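Local coordinates for peptidylprolyl isomerase PrsA (Bacillus anthracis, PDB 6VJ4), which catalyses cis-trans isomerisation of peptidyl-prolyl bonds, helps secreted proteins fold outside the cell after translocation, and is important for secretion of the protective antigen, at residues 40-44 against 91-95; 53-57 against 76-80; 106-110 against 169-173; 114-120 against 188-192; 123-127 against 180-184. All blocks are in the same frame, centred on the assembly; numbering follows the deposited sequence.

Contact 1 of 5, residues 40-44 against 91-95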
# COMPACT_ATOMS: atom_id res chain seq x y z
N LYS A 40 -13.33 2.57 -2.31
CA LYS A 40 -13.74 2.94 -0.92
C LYS A 40 -14.03 4.45 -0.86
O LYS A 40 -15.03 4.82 -0.21
CB LYS A 40 -12.66 2.59 0.11
CG LYS A 40 -13.05 2.87 1.55
CD LYS A 40 -11.92 2.67 2.55
CE LYS A 40 -12.35 2.91 3.98
NZ LYS A 40 -13.36 1.92 4.43
N LYS A 41 -13.19 5.27 -1.50
CA LYS A 41 -13.35 6.75 -1.43
C LYS A 41 -14.49 7.22 -2.35
O LYS A 41 -15.26 8.10 -1.93
CB LYS A 41 -12.05 7.47 -1.81
CG LYS A 41 -12.15 8.99 -1.74
CD LYS A 41 -10.85 9.72 -1.95
CE LYS A 41 -11.04 11.23 -1.86
NZ LYS A 41 -9.78 11.96 -2.13
N TYR A 42 -14.56 6.67 -3.57
CA TYR A 42 -15.59 7.08 -4.56
C TYR A 42 -16.64 5.97 -4.65
O TYR A 42 -16.58 5.14 -5.58
CB TYR A 42 -14.91 7.42 -5.88
CG TYR A 42 -13.87 8.49 -5.74
CD1 TYR A 42 -14.24 9.83 -5.71
CD2 TYR A 42 -12.53 8.18 -5.59
CE1 TYR A 42 -13.29 10.83 -5.56
CE2 TYR A 42 -11.57 9.18 -5.46
CZ TYR A 42 -11.96 10.51 -5.44
OH TYR A 42 -11.03 11.50 -5.30
N LYS A 43 -17.60 6.02 -3.73
CA LYS A 43 -18.63 4.96 -3.58
C LYS A 43 -19.65 4.99 -4.71
O LYS A 43 -20.14 6.08 -5.07
CB LYS A 43 -19.33 5.10 -2.22
CG LYS A 43 -18.48 4.69 -1.02
CD LYS A 43 -19.16 4.86 0.31
CE LYS A 43 -18.43 4.16 1.44
NZ LYS A 43 -17.00 4.55 1.50
N VAL A 44 -19.96 3.79 -5.22
CA VAL A 44 -21.00 3.55 -6.25
C VAL A 44 -21.89 2.42 -5.70
O VAL A 44 -21.34 1.50 -5.07
CB VAL A 44 -20.36 3.19 -7.61
CG1 VAL A 44 -21.40 2.81 -8.65
CG2 VAL A 44 -19.47 4.31 -8.11
N LYS A 91 -16.42 8.38 -11.38
CA LYS A 91 -16.93 9.34 -10.37
C LYS A 91 -15.77 10.19 -9.85
O LYS A 91 -15.96 11.41 -9.67
CB LYS A 91 -17.64 8.59 -9.24
CG LYS A 91 -18.26 9.46 -8.16
CD LYS A 91 -18.90 8.67 -7.03
CE LYS A 91 -19.46 9.55 -5.93
NZ LYS A 91 -20.04 8.75 -4.83
N ALA A 92 -14.60 9.56 -9.65
CA ALA A 92 -13.39 10.27 -9.15
C ALA A 92 -12.93 11.31 -10.19
O ALA A 92 -12.55 12.43 -9.79
CB ALA A 92 -12.30 9.28 -8.87
N ILE A 93 -12.94 10.93 -11.46
CA ILE A 93 -12.51 11.86 -12.55
C ILE A 93 -13.52 13.01 -12.63
O ILE A 93 -13.09 14.17 -12.80
CB ILE A 93 -12.33 11.11 -13.88
CG1 ILE A 93 -11.24 10.05 -13.77
CG2 ILE A 93 -12.05 12.08 -15.02
CD1 ILE A 93 -11.15 9.12 -14.95
N LYS A 94 -14.81 12.70 -12.49
CA LYS A 94 -15.85 13.76 -12.54
C LYS A 94 -15.66 14.71 -11.36
O LYS A 94 -15.83 15.93 -11.55
CB LYS A 94 -17.25 13.14 -12.57
CG LYS A 94 -18.39 14.13 -12.69
CD LYS A 94 -19.73 13.52 -13.06
CE LYS A 94 -20.78 14.58 -13.34
NZ LYS A 94 -22.08 13.99 -13.75
N GLN A 95 -15.30 14.20 -10.18
CA GLN A 95 -15.10 15.07 -8.99
C GLN A 95 -13.75 15.79 -9.06
O GLN A 95 -13.61 16.80 -8.38
CB GLN A 95 -15.25 14.26 -7.70
CG GLN A 95 -16.69 13.80 -7.48
CD GLN A 95 -16.88 12.99 -6.22
OE1 GLN A 95 -17.93 12.38 -6.02
NE2 GLN A 95 -15.89 12.98 -5.36
O HOH W 1 -11.29 13.29 -7.64
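The aromatic ring of Tyr42 lies flat against Ala92, whose CB stands 3.4 Å from the ring centroid and only 8° off the ring normal, a CH-pi contact placed almost exactly over the middle of the face. On the opposite face, offset toward the rim, rests the aliphatic chain of the preceding Lys41, so that the ring is held between a methyl and a methylene. Gln95 approaches differently: its extended chain slides past the tyrosine in the opposite direction and brings NE2 to the ring edge, 3.4 Å from Tyr42 CE1, with amide and ring planes 63° apart. The contact joins the end of helix 28-41 to the last turn of helix 76-95 in the helical part of the foldase, and Tyr42 is the first residue to leave helical backbone angles. Beyond the ring, the phenol OH hydrogen-bonds Glu233 of helix 223-236 and accepts a hydrogen bond from a water, whose oxygen lies 2.6 Å from Ala92 O and donates to it as well. Lys91 runs alongside the turn with CG anti to its backbone N (chi1 -178°) and every later torsion extended, delivering NZ to Lys43 O at 2.7 Å, in the carbonyl plane. Lys43 in turn folds back, its NZ donating to Lys40 O at 2.6 Å.

Contact 2 of 5, residues 53-57 against 76-80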
# COMPACT_ATOMS: atom_id res chain seq x y z
N VAL A 53 -23.40 -4.23 -15.39
CA VAL A 53 -23.08 -5.66 -15.69
C VAL A 53 -24.16 -6.22 -16.63
O VAL A 53 -23.79 -6.90 -17.60
CB VAL A 53 -22.99 -6.52 -14.41
CG1 VAL A 53 -23.06 -8.01 -14.72
CG2 VAL A 53 -21.74 -6.20 -13.59
N GLN A 54 -25.44 -5.94 -16.34
CA GLN A 54 -26.57 -6.44 -17.16
C GLN A 54 -26.51 -5.84 -18.57
O GLN A 54 -26.89 -6.54 -19.53
CB GLN A 54 -27.91 -6.12 -16.50
CG GLN A 54 -28.11 -6.81 -15.16
CD GLN A 54 -28.06 -8.32 -15.26
OE1 GLN A 54 -28.23 -8.90 -16.33
NE2 GLN A 54 -27.83 -8.96 -14.13
N LYS A 55 -26.06 -4.59 -18.68
CA LYS A 55 -25.98 -3.91 -20.00
C LYS A 55 -24.98 -4.69 -20.87
O LYS A 55 -25.19 -4.76 -22.09
CB LYS A 55 -25.60 -2.44 -19.81
CG LYS A 55 -25.99 -1.52 -20.95
CD LYS A 55 -25.71 -0.05 -20.68
CE LYS A 55 -24.24 0.28 -20.56
NZ LYS A 55 -24.01 1.74 -20.45
N ALA A 56 -23.96 -5.29 -20.24
CA ALA A 56 -22.94 -6.09 -20.98
C ALA A 56 -23.51 -7.47 -21.32
O ALA A 56 -23.16 -7.99 -22.41
CB ALA A 56 -21.68 -6.19 -20.16
N LYS A 57 -24.35 -8.04 -20.45
CA LYS A 57 -24.94 -9.39 -20.69
C LYS A 57 -25.89 -9.34 -21.89
O LYS A 57 -25.78 -10.22 -22.77
CB LYS A 57 -25.68 -9.92 -19.46
CG LYS A 57 -24.79 -10.43 -18.34
CD LYS A 57 -25.58 -11.06 -17.22
CE LYS A 57 -24.70 -11.59 -16.11
NZ LYS A 57 -25.51 -12.17 -15.02
N GLU A 76 -17.42 -14.06 -13.74
CA GLU A 76 -18.33 -12.88 -13.70
C GLU A 76 -18.02 -12.02 -12.46
O GLU A 76 -18.22 -10.80 -12.54
CB GLU A 76 -19.79 -13.33 -13.72
CG GLU A 76 -20.77 -12.17 -13.64
CD GLU A 76 -22.22 -12.56 -13.85
OE1 GLU A 76 -23.10 -11.78 -13.43
OE2 GLU A 76 -22.47 -13.63 -14.45
N ALA A 77 -17.54 -12.64 -11.38
CA ALA A 77 -17.18 -11.89 -10.15
C ALA A 77 -16.04 -10.92 -10.46
O ALA A 77 -16.09 -9.77 -9.97
CB ALA A 77 -16.81 -12.85 -9.04
N ASP A 78 -15.04 -11.38 -11.23
CA ASP A 78 -13.88 -10.54 -11.64
C ASP A 78 -14.41 -9.36 -12.46
O ASP A 78 -14.03 -8.21 -12.16
CB ASP A 78 -12.86 -11.36 -12.43
CG ASP A 78 -11.57 -10.62 -12.77
OD1 ASP A 78 -11.31 -9.58 -12.13
OD2 ASP A 78 -10.84 -11.09 -13.66
N PHE A 79 -15.27 -9.64 -13.45
CA PHE A 79 -15.87 -8.61 -14.33
C PHE A 79 -16.57 -7.54 -13.47
O PHE A 79 -16.26 -6.34 -13.63
CB PHE A 79 -16.82 -9.28 -15.33
CG PHE A 79 -17.54 -8.34 -16.27
CD1 PHE A 79 -16.84 -7.61 -17.22
CD2 PHE A 79 -18.92 -8.24 -16.24
CE1 PHE A 79 -17.51 -6.76 -18.09
CE2 PHE A 79 -19.59 -7.39 -17.12
CZ PHE A 79 -18.88 -6.66 -18.04
N LYS A 80 -17.46 -7.98 -12.57
CA LYS A 80 -18.21 -7.06 -11.67
C LYS A 80 -17.22 -6.16 -10.92
O LYS A 80 -17.44 -4.93 -10.89
CB LYS A 80 -19.09 -7.85 -10.70
CG LYS A 80 -19.94 -7.01 -9.76
CD LYS A 80 -20.83 -7.80 -8.83
CE LYS A 80 -21.60 -6.91 -7.87
NZ LYS A 80 -22.47 -7.69 -6.96
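Helix segments 53-57 and 76-80 run in largely opposed directions, their axes 124° apart and no closer than 11.6 Å, a wide separation that side chains must bridge. The backbones come nearest at Val53 and Lys80, whose CA atoms are 6.5 Å apart. Phe79 does much of the bridging: with CG anti to the backbone N (chi1 178°), its ring extends across the gap and presents its edge to Ala56, whose CB lies 3.5 Å from Phe79 CZ. On helix 46-60, Val53 offers its two methyls to different partners. Val53 CG1 comes within 4.3 Å of Phe79 CE2 and also faces the carboxylate of Glu76, whereas Val53 CG2 rests 4.1 Å from Lys80 CA. Lys57 and Glu76, both extended beyond CG, cross at about a right angle and join in a salt bridge, Lys57 NZ donating to Glu76 OE1 at 2.9 Å from the syn side, 24° out of the carboxylate plane. Between these two helices in the chain comes helix 64-70, and its Phe64 meets Phe79 edge-to-face while also touching Ala56, Lys57 and Glu76, which makes the contact part of a three-helix packing. The chemistry is therefore divided, an apolar layer of Val53, Ala56 and Phe79 beside one partly exposed ion pair, where solvent would be expected to weaken the electrostatic attraction and leave much of the association to apolar packing.

Contact 3 of 5, residues 106-110 against 169-173; sequences YKPEI and ETAAY
Apolar contacts centre on the ring of Tyr173, which is sandwiched between two aliphatic side chains. Ile110 CD1 sits over one face, 3.7 Å from the ring centroid, and Lys107 CD over the opposite face at 3.8 Å, each 11° off the normal, so both are CH-pi contacts. The isoleucine reaches the ring because its CG1 lies between the backbone N and the carbonyl carbon (chi1 52°), while its CG2 packs 3.7 Å from Tyr173 CE1 and its CD1 also meets the methyl of Ala172. Hydrogen bonding fixes the far end of the same ring: Tyr173 OH donates to Pro108 O at 2.7 Å, with the donor tilted 21° from the carbonyl plane. Electrostatic pairing completes the contact: in the conformer described, Lys107 NZ lies 2.8 Å from Glu169 OE2, met on the anti side. Ser161 OG and Gly162 N also bond this carboxylate, though Glu169 has a second conformer, so this grip is not its sole state. Within the parvulin-type PpiC domain, the contact lays the run leading into strand 110-117 against helix 166-174. Ile110 also packs on Leu195 and Lys198 of strand 189-198 and shares backbone hydrogen bonding with Phe159 of strand 155-159.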
# COMPACT_ATOMS: atom_id res chain seq x y z
N TYR A 106 -11.83 28.98 -19.12
CA TYR A 106 -12.76 29.98 -19.72
C TYR A 106 -11.92 30.91 -20.58
O TYR A 106 -11.38 31.92 -20.09
CB TYR A 106 -13.54 30.72 -18.65
CG TYR A 106 -14.44 31.80 -19.20
CD1 TYR A 106 -15.55 31.50 -19.97
CD2 TYR A 106 -14.22 33.12 -18.87
CE1 TYR A 106 -16.40 32.50 -20.43
CE2 TYR A 106 -15.07 34.13 -19.31
CZ TYR A 106 -16.16 33.82 -20.11
OH TYR A 106 -16.97 34.83 -20.55
N LYS A 107 -11.78 30.51 -21.84
CA LYS A 107 -10.99 31.27 -22.84
C LYS A 107 -11.66 31.14 -24.19
O LYS A 107 -12.34 30.16 -24.48
CB LYS A 107 -9.58 30.71 -22.96
CG LYS A 107 -8.78 30.65 -21.68
CD LYS A 107 -7.36 30.18 -21.93
CE LYS A 107 -6.63 29.91 -20.64
NZ LYS A 107 -5.25 29.41 -20.89
N PRO A 108 -11.47 32.13 -25.07
CA PRO A 108 -12.03 32.04 -26.41
C PRO A 108 -11.41 30.90 -27.21
O PRO A 108 -10.25 30.57 -26.97
CB PRO A 108 -11.66 33.37 -27.08
CG PRO A 108 -10.56 33.96 -26.21
CD PRO A 108 -10.66 33.34 -24.84
N GLU A 109 -12.22 30.28 -28.06
CA GLU A 109 -11.69 29.30 -29.03
C GLU A 109 -10.73 30.08 -29.93
O GLU A 109 -11.05 31.22 -30.30
CB GLU A 109 -12.91 28.71 -29.75
CG GLU A 109 -12.69 27.46 -30.53
CD GLU A 109 -13.95 26.87 -31.15
OE1 GLU A 109 -15.05 27.38 -30.88
OE2 GLU A 109 -13.82 25.91 -31.91
N ILE A 110 -9.57 29.49 -30.23
CA ILE A 110 -8.57 30.18 -31.09
C ILE A 110 -8.18 29.28 -32.25
O ILE A 110 -8.30 28.05 -32.15
CB ILE A 110 -7.32 30.63 -30.33
CG1 ILE A 110 -6.70 29.48 -29.52
CG2 ILE A 110 -7.64 31.82 -29.43
CD1 ILE A 110 -5.29 29.78 -29.01
N GLU A 169 -0.39 26.07 -25.33
CA GLU A 169 -1.58 26.93 -25.08
C GLU A 169 -1.15 28.26 -24.47
O GLU A 169 -1.71 29.29 -24.90
CB GLU A 169 -2.55 26.21 -24.15
CG GLU A 169 -3.74 27.07 -23.79
CD GLU A 169 -4.88 26.36 -23.10
OE1 GLU A 169 -5.04 25.13 -23.30
OE2 GLU A 169 -5.59 27.03 -22.34
N THR A 170 -0.25 28.22 -23.48
CA THR A 170 0.19 29.44 -22.77
C THR A 170 0.77 30.42 -23.79
O THR A 170 0.43 31.63 -23.75
CB THR A 170 1.17 29.11 -21.65
OG1 THR A 170 0.42 28.38 -20.68
CG2 THR A 170 1.77 30.36 -21.03
N ALA A 171 1.60 29.91 -24.70
CA ALA A 171 2.23 30.79 -25.70
C ALA A 171 1.20 31.31 -26.70
O ALA A 171 1.24 32.52 -27.04
CB ALA A 171 3.32 30.02 -26.40
N ALA A 172 0.32 30.43 -27.19
CA ALA A 172 -0.65 30.79 -28.23
C ALA A 172 -1.57 31.93 -27.75
O ALA A 172 -1.83 32.85 -28.53
CB ALA A 172 -1.45 29.57 -28.63
N TYR A 173 -2.01 31.84 -26.51
CA TYR A 173 -2.98 32.86 -26.02
C TYR A 173 -2.29 34.20 -25.75
O TYR A 173 -3.03 35.22 -25.58
CB TYR A 173 -3.73 32.33 -24.80
CG TYR A 173 -4.90 31.44 -25.15
CD1 TYR A 173 -6.10 32.00 -25.57
CD2 TYR A 173 -4.84 30.07 -25.03
CE1 TYR A 173 -7.20 31.23 -25.83
CE2 TYR A 173 -5.93 29.27 -25.35
CZ TYR A 173 -7.13 29.85 -25.72
OH TYR A 173 -8.20 29.07 -26.01

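Contact 4 of 5, residues 114-120 against 188-192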
# COMPACT_ATOMS: atom_id res chain seq x y z
N HIS A 114 1.15 26.07 -36.71
CA HIS A 114 2.46 25.92 -36.04
C HIS A 114 3.39 25.09 -36.92
O HIS A 114 2.91 24.39 -37.87
CB HIS A 114 2.36 25.28 -34.64
CG HIS A 114 2.15 23.81 -34.60
ND1 HIS A 114 2.79 23.00 -33.66
CD2 HIS A 114 1.37 22.98 -35.34
CE1 HIS A 114 2.40 21.74 -33.83
NE2 HIS A 114 1.55 21.69 -34.88
N ILE A 115 4.67 25.26 -36.62
CA ILE A 115 5.75 24.42 -37.19
C ILE A 115 6.43 23.76 -35.99
O ILE A 115 6.86 24.51 -35.09
CB ILE A 115 6.71 25.28 -38.00
CG1 ILE A 115 5.95 25.96 -39.14
CG2 ILE A 115 7.91 24.46 -38.47
CD1 ILE A 115 6.73 26.99 -39.86
N LEU A 116 6.49 22.43 -35.99
CA LEU A 116 7.13 21.66 -34.91
C LEU A 116 8.48 21.10 -35.38
O LEU A 116 8.52 20.43 -36.42
CB LEU A 116 6.20 20.53 -34.48
CG LEU A 116 6.79 19.56 -33.46
CD1 LEU A 116 7.15 20.29 -32.17
CD2 LEU A 116 5.79 18.45 -33.18
N VAL A 117 9.54 21.41 -34.64
CA VAL A 117 10.90 20.88 -34.96
C VAL A 117 11.53 20.34 -33.67
O VAL A 117 11.10 20.71 -32.59
CB VAL A 117 11.81 21.88 -35.68
CG1 VAL A 117 11.27 22.24 -37.06
CG2 VAL A 117 12.10 23.13 -34.86
N SER A 118 12.49 19.43 -33.78
CA SER A 118 13.04 18.86 -32.52
C SER A 118 14.25 19.67 -32.05
O SER A 118 14.54 19.66 -30.85
CB SER A 118 13.38 17.41 -32.71
OG SER A 118 14.19 17.26 -33.86
N ASP A 119 14.92 20.34 -32.99
CA ASP A 119 16.18 21.06 -32.71
C ASP A 119 15.85 22.53 -32.47
O ASP A 119 15.24 23.12 -33.37
CB ASP A 119 17.13 20.89 -33.90
CG ASP A 119 18.52 21.45 -33.68
OD1 ASP A 119 19.31 20.79 -32.98
OD2 ASP A 119 18.79 22.56 -34.18
N GLU A 120 16.26 23.08 -31.31
CA GLU A 120 15.98 24.50 -30.93
C GLU A 120 16.67 25.46 -31.91
O GLU A 120 16.07 26.52 -32.21
CB GLU A 120 16.44 24.79 -29.50
CG GLU A 120 16.14 26.21 -29.05
CD GLU A 120 16.66 26.61 -27.67
OE1 GLU A 120 17.22 25.74 -26.98
OE2 GLU A 120 16.51 27.79 -27.30
N ASN A 188 6.66 17.79 -27.03
CA ASN A 188 6.68 17.35 -28.45
C ASN A 188 7.91 17.91 -29.19
O ASN A 188 8.28 17.38 -30.25
CB ASN A 188 5.38 17.76 -29.14
CG ASN A 188 4.15 17.27 -28.40
OD1 ASN A 188 3.18 18.01 -28.23
ND2 ASN A 188 4.20 16.05 -27.92
N GLY A 189 8.55 18.95 -28.64
CA GLY A 189 9.73 19.56 -29.29
C GLY A 189 9.65 21.07 -29.21
O GLY A 189 9.25 21.57 -28.16
N TYR A 190 10.01 21.78 -30.29
CA TYR A 190 9.92 23.25 -30.28
C TYR A 190 8.92 23.69 -31.33
O TYR A 190 9.02 23.23 -32.50
CB TYR A 190 11.28 23.91 -30.56
CG TYR A 190 12.26 23.71 -29.46
CD1 TYR A 190 12.32 24.58 -28.39
CD2 TYR A 190 13.12 22.62 -29.47
CE1 TYR A 190 13.22 24.38 -27.35
CE2 TYR A 190 14.02 22.40 -28.44
CZ TYR A 190 14.06 23.28 -27.37
OH TYR A 190 14.95 23.07 -26.36
N HIS A 191 8.04 24.62 -30.94
CA HIS A 191 6.99 25.10 -31.86
C HIS A 191 7.22 26.55 -32.23
O HIS A 191 7.66 27.33 -31.37
CB HIS A 191 5.59 25.08 -31.21
CG HIS A 191 5.17 23.78 -30.63
ND1 HIS A 191 4.30 22.93 -31.29
CD2 HIS A 191 5.49 23.18 -29.47
CE1 HIS A 191 4.10 21.86 -30.56
NE2 HIS A 191 4.82 21.98 -29.43
N ILE A 192 7.00 26.85 -33.50
CA ILE A 192 6.84 28.25 -33.92
C ILE A 192 5.33 28.37 -34.16
O ILE A 192 4.79 27.60 -34.97
CB ILE A 192 7.68 28.62 -35.14
CG1 ILE A 192 9.17 28.47 -34.83
CG2 ILE A 192 7.34 30.02 -35.58
CD1 ILE A 192 9.67 29.37 -33.74
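Asn188 meets Leu116 at about a right angle, its CB 4.1 Å from Leu116 CD2, where the second segment enters the antiparallel sheet of the parvulin-type PpiC fold; strands 110-117 and 189-198 are the neighbouring central strands. Gly189 follows, its backbone angles ones that favour glycine, close against Val117 O. Tyr190 forms a hydrogen-bonded pair with Val117: its N donates to Val117 O at 2.8 Å, and Val117 N returns the bond to Tyr190 O. The tyrosine ring packs against the start of helix 120-131, where Glu120 CB lies over one face, 3.7 Å from the ring centroid, and Ser118 O lies at the edge. His191 and Leu116 are a non-hydrogen-bonded pair, with Leu116 CD1 over the imidazole face. On that same side of the sheet Phe168 meets both His191 and His114 edge-to-face. Paired histidines are a hallmark of parvulin active sites, and these two are consistent with that role; each has a partner at NE2, Asp146 OD2 for His114 and Ser186 OG for His191. Ile192 closes the register by pairing with Ile115 through two further backbone bonds, and its side chain shares with Val117 and Tyr190 the face toward helix 120-131. Back at His191, the two imidazoles stand rim to rim with their planes 21° apart, and His114 ND1 and His191 ND1 share a hydrogen bond of 2.8 Å, bent to 146°.

Contact 5 of 5, residues 123-127 against 180-184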
# COMPACT_ATOMS: atom_id res chain seq x y z
N ALA A 123 14.55 25.72 -34.89
CA ALA A 123 13.36 26.57 -34.63
C ALA A 123 13.75 28.04 -34.72
O ALA A 123 12.99 28.82 -35.29
CB ALA A 123 12.75 26.25 -33.30
N LYS A 124 14.92 28.40 -34.19
CA LYS A 124 15.38 29.81 -34.28
C LYS A 124 15.62 30.18 -35.75
O LYS A 124 15.26 31.30 -36.14
CB LYS A 124 16.65 30.02 -33.47
CG LYS A 124 16.48 29.97 -31.96
CD LYS A 124 17.78 30.20 -31.22
CE LYS A 124 17.60 30.17 -29.71
NZ LYS A 124 18.90 30.33 -29.01
N GLU A 125 16.18 29.26 -36.53
CA GLU A 125 16.47 29.58 -37.96
C GLU A 125 15.13 29.67 -38.71
O GLU A 125 15.02 30.55 -39.58
CB GLU A 125 17.49 28.59 -38.52
CG GLU A 125 18.89 28.79 -37.95
CD GLU A 125 19.48 30.18 -38.19
OE1 GLU A 125 20.06 30.74 -37.25
OE2 GLU A 125 19.38 30.68 -39.32
N ILE A 126 14.13 28.87 -38.32
CA ILE A 126 12.79 29.00 -38.97
C ILE A 126 12.21 30.37 -38.66
O ILE A 126 11.69 31.01 -39.57
CB ILE A 126 11.87 27.83 -38.57
CG1 ILE A 126 12.28 26.58 -39.35
CG2 ILE A 126 10.40 28.17 -38.80
CD1 ILE A 126 11.61 25.33 -38.92
N LYS A 127 12.31 30.80 -37.39
CA LYS A 127 11.77 32.13 -36.99
C LYS A 127 12.46 33.24 -37.82
O LYS A 127 11.76 34.14 -38.31
CB LYS A 127 12.02 32.35 -35.49
CG LYS A 127 11.51 33.67 -34.93
CD LYS A 127 10.04 33.91 -35.19
CE LYS A 127 9.41 34.98 -34.32
NZ LYS A 127 10.09 36.28 -34.46
N ILE A 180 3.80 35.88 -34.79
CA ILE A 180 4.54 34.59 -34.76
C ILE A 180 5.36 34.54 -33.47
O ILE A 180 6.05 35.53 -33.14
CB ILE A 180 5.38 34.46 -36.04
CG1 ILE A 180 4.49 34.53 -37.29
CG2 ILE A 180 6.20 33.18 -36.01
CD1 ILE A 180 5.25 34.66 -38.59
N SER A 181 5.32 33.40 -32.80
CA SER A 181 6.06 33.23 -31.53
C SER A 181 7.54 32.97 -31.78
O SER A 181 7.91 32.55 -32.89
CB SER A 181 5.52 32.08 -30.76
OG SER A 181 5.91 30.84 -31.35
N ASP A 182 8.32 33.20 -30.73
CA ASP A 182 9.70 32.66 -30.70
C ASP A 182 9.51 31.17 -30.42
O ASP A 182 8.38 30.71 -30.19
CB ASP A 182 10.52 33.39 -29.64
CG ASP A 182 11.06 34.69 -30.19
OD1 ASP A 182 11.59 34.67 -31.33
OD2 ASP A 182 10.91 35.70 -29.51
N PRO A 183 10.58 30.35 -30.46
CA PRO A 183 10.46 28.92 -30.21
C PRO A 183 9.86 28.65 -28.83
O PRO A 183 10.28 29.27 -27.85
CB PRO A 183 11.90 28.40 -30.29
CG PRO A 183 12.56 29.42 -31.22
CD PRO A 183 11.97 30.74 -30.78
N VAL A 184 8.85 27.79 -28.82
CA VAL A 184 8.13 27.38 -27.60
C VAL A 184 8.44 25.92 -27.34
O VAL A 184 8.03 25.07 -28.16
CB VAL A 184 6.61 27.61 -27.76
CG1 VAL A 184 5.85 27.12 -26.54
CG2 VAL A 184 6.31 29.06 -28.08
O HOH W 2 7.88 37.91 -33.61
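One side of helical segment 123-127 faces the non-helical run 180-184, the CA atoms of Ala123 and Pro183 lying 5.8 Å apart and those of Lys127 and Asp182 6.6 Å. In the parvulin-type PpiC fold this joins helix 120-131 to the run that leads into edge strand 184-186. Pro183 packs its ring against the helix surface: its CG lies 3.8 Å from Ala123 CB and also touches Lys124, whose side chain crosses the proline at about a right angle. One turn on, Lys127 drapes over the other end of the run. Its chain bends at chi2 (55°) and again at chi4 (58°), which lays CD and CE along the backbone instead of sending them straight outward. Lys127 CD meets Ile180 CG2 at 4.0 Å, and Lys127 CE comes within 3.2 Å of Ser181 O, a carbonyl oxygen buried here without a hydrogen-bonding partner in the model. The ammonium group has its stronger ionic partner in Asp131, one helical turn further along; toward Asp182 OD1 it makes only a long salt bridge, 3.8 Å from Lys127 NZ. Ser181 OG, meanwhile, donates to Asp182 O. A single water completes the bridge between the segments, accepting from Lys127 NZ at 2.9 Å and donating to Ile180 O at 3.0 Å.

In the fold
From the N terminus, the chain first closes the loop of contact 1, between helices 28-41 and 76-95, and contact 2 is nested inside it, tying helix 46-60 to the start of the same long helix. Both are complete before the PpiC domain's contacts open. There, contact 3 crosses contacts 4 and 5, while contact 5 is nested within the loop of contact 4. Contacts 4 and 5, with centres about 8 Å apart, join central strands, helix 120-131 and the edge-strand approach; contact 3 adds helix 166-174, touching contact 5 through Ala171 and Val184. The centres of contacts 2 and 5 are about 53 Å apart, a measure of the distance between the two regions.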